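Local coordinates for protein 5'-Methylthioadenosine Nucleosidase (Arabidopsis thaliana, PDB 2QTT) that is a nucleosidase of the phosphorylase superfamily, a two-chain assembly whose subunits each hold a mixed beta sheet with helices packed around it, at residues Ser28-Ile33 / Gln104-Asp109. Numbering follows the deposited sequence.
Sequences SVVFVI and QALKPD
Asp109 reaches back to the start of strand 28-32. Its CB lies 3.4 Å from Ser28 O; CG hangs anti to the carbonyl carbon (chi1 -66°), which carries the carboxylate past that oxygen to the strand's first amide. At the tip Asp109 OD2 accepts the N-H of Ser28 (N to OD2 2.8 Å) in a nearly straight bond (N-H...O 166°) that meets OD2 almost along its C-O axis; the same oxygen takes the N-H of Ser27, so two successive amides grip it. Asp109 N in turn donates to Ser28 O at 3.0 Å, from above the carbonyl plane and more bent. Here helix 92-106 has ended, Lys107 turns with positive phi, and the chain enters strand 110-119, which pairs in parallel with 28-32; this is a helix-to-strand connection in the alpha/beta fold of the phosphorylase superfamily. Further along, Val30 lays both methyls against the CB-CG edge of the Pro108 ring: Val30 CG1 is 3.7 Å from Pro108 CB, and Val30 CG2 is as near to Pro108 CG. Val30 CG1 also touches Leu106 CD1 at 4.1 Å, bringing the helix's last turn onto the strand. Ser28 OG packs 3.4 Å from Pro108 CA, and a water links Ser28 OG to Leu106 O, donating to that carbonyl.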
ATOM      1  N   SER A  28      21.236  -8.119  11.887  1.00 19.83           N
ATOM      2  CA  SER A  28      20.342  -8.742  10.911  1.00 19.88           C
ATOM      3  C   SER A  28      19.912  -7.834   9.756  1.00 19.74           C
ATOM      4  O   SER A  28      19.902  -6.592   9.868  1.00 19.51           O
ATOM      5  CB  SER A  28      19.103  -9.383  11.582  1.00 19.47           C
ATOM      6  OG  SER A  28      18.111  -8.432  11.891  1.00 18.79           O
ATOM      7  N   VAL A  29      19.547  -8.486   8.655  1.00 19.50           N
ATOM      8  CA  VAL A  29      18.989  -7.810   7.491  1.00 19.57           C
ATOM      9  C   VAL A  29      17.706  -8.507   7.037  1.00 19.43           C
ATOM     10  O   VAL A  29      17.603  -9.741   7.113  1.00 19.38           O
ATOM     11  CB  VAL A  29      20.026  -7.723   6.321  1.00 19.99           C
ATOM     12  CG1 VAL A  29      20.685  -9.070   6.048  1.00 20.85           C
ATOM     13  CG2 VAL A  29      19.387  -7.146   5.037  1.00 20.00           C
ATOM     14  N   VAL A  30      16.703  -7.736   6.603  1.00 18.51           N
ATOM     15  CA  VAL A  30      15.604  -8.386   5.885  1.00 18.04           C
ATOM     16  C   VAL A  30      15.586  -7.924   4.424  1.00 16.69           C
ATOM     17  O   VAL A  30      15.693  -6.723   4.119  1.00 16.00           O
ATOM     18  CB  VAL A  30      14.195  -8.228   6.512  1.00 18.67           C
ATOM     19  CG1 VAL A  30      14.116  -8.806   7.928  1.00 18.34           C
ATOM     20  CG2 VAL A  30      13.764  -6.820   6.497  1.00 21.42           C
ATOM     21  N   PHE A  31      15.481  -8.892   3.534  1.00 14.78           N
ATOM     22  CA  PHE A  31      15.259  -8.623   2.112  1.00 15.04           C
ATOM     23  C   PHE A  31      13.765  -8.666   1.845  1.00 14.28           C
ATOM     24  O   PHE A  31      13.089  -9.626   2.244  1.00 14.28           O
ATOM     25  CB  PHE A  31      15.923  -9.685   1.237  1.00 15.53           C
ATOM     26  CG  PHE A  31      17.383  -9.477   1.036  1.00 16.22           C
ATOM     27  CD1 PHE A  31      18.293  -9.890   2.013  1.00 17.49           C
ATOM     28  CD2 PHE A  31      17.854  -8.873  -0.128  1.00 16.25           C
ATOM     29  CE1 PHE A  31      19.665  -9.711   1.834  1.00 18.46           C
ATOM     30  CE2 PHE A  31      19.228  -8.681  -0.329  1.00 16.70           C
ATOM     31  CZ  PHE A  31      20.138  -9.100   0.655  1.00 18.29           C
ATOM     32  N   VAL A  32      13.252  -7.638   1.179  1.00 14.01           N
ATOM     33  CA  VAL A  32      11.856  -7.653   0.712  1.00 14.08           C
ATOM     34  C   VAL A  32      11.923  -7.891  -0.786  1.00 14.15           C
ATOM     35  O   VAL A  32      12.435  -7.058  -1.535  1.00 14.65           O
ATOM     36  CB  VAL A  32      11.090  -6.323   1.004  1.00 14.30           C
ATOM     37  CG1 VAL A  32       9.694  -6.390   0.433  1.00 13.51           C
ATOM     38  CG2 VAL A  32      11.021  -6.040   2.519  1.00 13.92           C
ATOM     39  N   ILE A  33      11.447  -9.056  -1.222  1.00 14.12           N
ATOM     40  CA  ILE A  33      11.482  -9.432  -2.640  1.00 14.31           C
ATOM     41  C   ILE A  33      10.060  -9.756  -3.089  1.00 14.87           C
ATOM     42  O   ILE A  33       9.429 -10.673  -2.553  1.00 15.39           O
ATOM     43  CB  ILE A  33      12.493 -10.602  -2.902  1.00 14.43           C
ATOM     44  CG1 ILE A  33      13.907 -10.151  -2.484  1.00 14.23           C
ATOM     45  CG2 ILE A  33      12.488 -10.979  -4.346  1.00 13.74           C
ATOM     46  CD1 ILE A  33      14.999 -11.201  -2.482  1.00 13.60           C
ATOM     47  N   GLN A 104       8.288  -5.212  12.464  1.00 14.36           N
ATOM     48  CA  GLN A 104       7.762  -5.376  13.837  1.00 15.04           C
ATOM     49  C   GLN A 104       8.100  -6.720  14.480  1.00 15.79           C
ATOM     50  O   GLN A 104       8.381  -6.788  15.685  1.00 15.80           O
ATOM     51  CB  GLN A 104       6.259  -5.112  13.867  1.00 15.43           C
ATOM     52  CG  GLN A 104       5.934  -3.680  13.492  1.00 15.03           C
ATOM     53  CD  GLN A 104       4.596  -3.213  14.045  1.00 15.78           C
ATOM     54  OE1 GLN A 104       3.613  -3.950  14.008  1.00 14.69           O
ATOM     55  NE2 GLN A 104       4.555  -1.975  14.558  1.00 15.00           N
ATOM     56  N   ALA A 105       8.085  -7.782  13.679  1.00 14.95           N
ATOM     57  CA  ALA A 105       8.378  -9.129  14.171  1.00 15.64           C
ATOM     58  C   ALA A 105       9.870  -9.425  14.264  1.00 16.16           C
ATOM     59  O   ALA A 105      10.339 -10.004  15.257  1.00 15.98           O
ATOM     60  CB  ALA A 105       7.702 -10.162  13.283  1.00 15.23           C
ATOM     61  N   LEU A 106      10.609  -9.035  13.225  1.00 16.29           N
ATOM     62  CA  LEU A 106      11.994  -9.480  13.026  1.00 16.50           C
ATOM     63  C   LEU A 106      13.071  -8.478  13.390  1.00 16.59           C
ATOM     64  O   LEU A 106      14.230  -8.843  13.464  1.00 17.05           O
ATOM     65  CB  LEU A 106      12.195  -9.952  11.573  1.00 16.36           C
ATOM     66  CG  LEU A 106      11.058 -10.839  11.069  1.00 16.56           C
ATOM     67  CD1 LEU A 106      11.282 -11.196   9.599  1.00 19.54           C
ATOM     68  CD2 LEU A 106      10.900 -12.084  11.951  1.00 19.54           C
ATOM     69  N   LYS A 107      12.687  -7.223  13.626  1.00 17.51           N
ATOM     70  CA  LYS A 107      13.607  -6.196  14.142  1.00 17.09           C
ATOM     71  C   LYS A 107      14.920  -6.059  13.329  1.00 17.41           C
ATOM     72  O   LYS A 107      16.024  -6.042  13.912  1.00 17.22           O
ATOM     73  CB  LYS A 107      13.920  -6.466  15.626  1.00 17.40           C
ATOM     74  CG  LYS A 107      12.714  -6.907  16.496  1.00 18.71           C
ATOM     75  CD  LYS A 107      11.771  -5.776  16.818  1.00 22.30           C
ATOM     76  CE  LYS A 107      10.695  -6.245  17.806  1.00 24.49           C
ATOM     77  NZ  LYS A 107       9.652  -5.199  17.931  1.00 27.72           N
ATOM     78  N   PRO A 108      14.813  -5.912  11.983  1.00 16.99           N
ATOM     79  CA  PRO A 108      16.037  -5.858  11.172  1.00 16.51           C
ATOM     80  C   PRO A 108      16.825  -4.584  11.457  1.00 17.15           C
ATOM     81  O   PRO A 108      16.227  -3.561  11.810  1.00 15.87           O
ATOM     82  CB  PRO A 108      15.505  -5.827   9.729  1.00 16.73           C
ATOM     83  CG  PRO A 108      14.124  -5.225   9.842  1.00 15.93           C
ATOM     84  CD  PRO A 108      13.597  -5.730  11.170  1.00 16.45           C
ATOM     85  N   ASP A 109      18.152  -4.649  11.322  1.00 16.97           N
ATOM     86  CA  ASP A 109      18.980  -3.438  11.355  1.00 17.82           C
ATOM     87  C   ASP A 109      18.840  -2.668  10.062  1.00 16.93           C
ATOM     88  O   ASP A 109      19.059  -1.461  10.022  1.00 17.63           O
ATOM     89  CB  ASP A 109      20.465  -3.755  11.568  1.00 17.63           C
ATOM     90  CG  ASP A 109      20.734  -4.341  12.924  1.00 20.87           C
ATOM     91  OD1 ASP A 109      20.664  -3.582  13.916  1.00 25.33           O
ATOM     92  OD2 ASP A 109      20.992  -5.553  12.992  1.00 20.09           O
TER
HETATM   93  O   HOH W   1      15.758  -9.466  10.871  1.00 18.05           O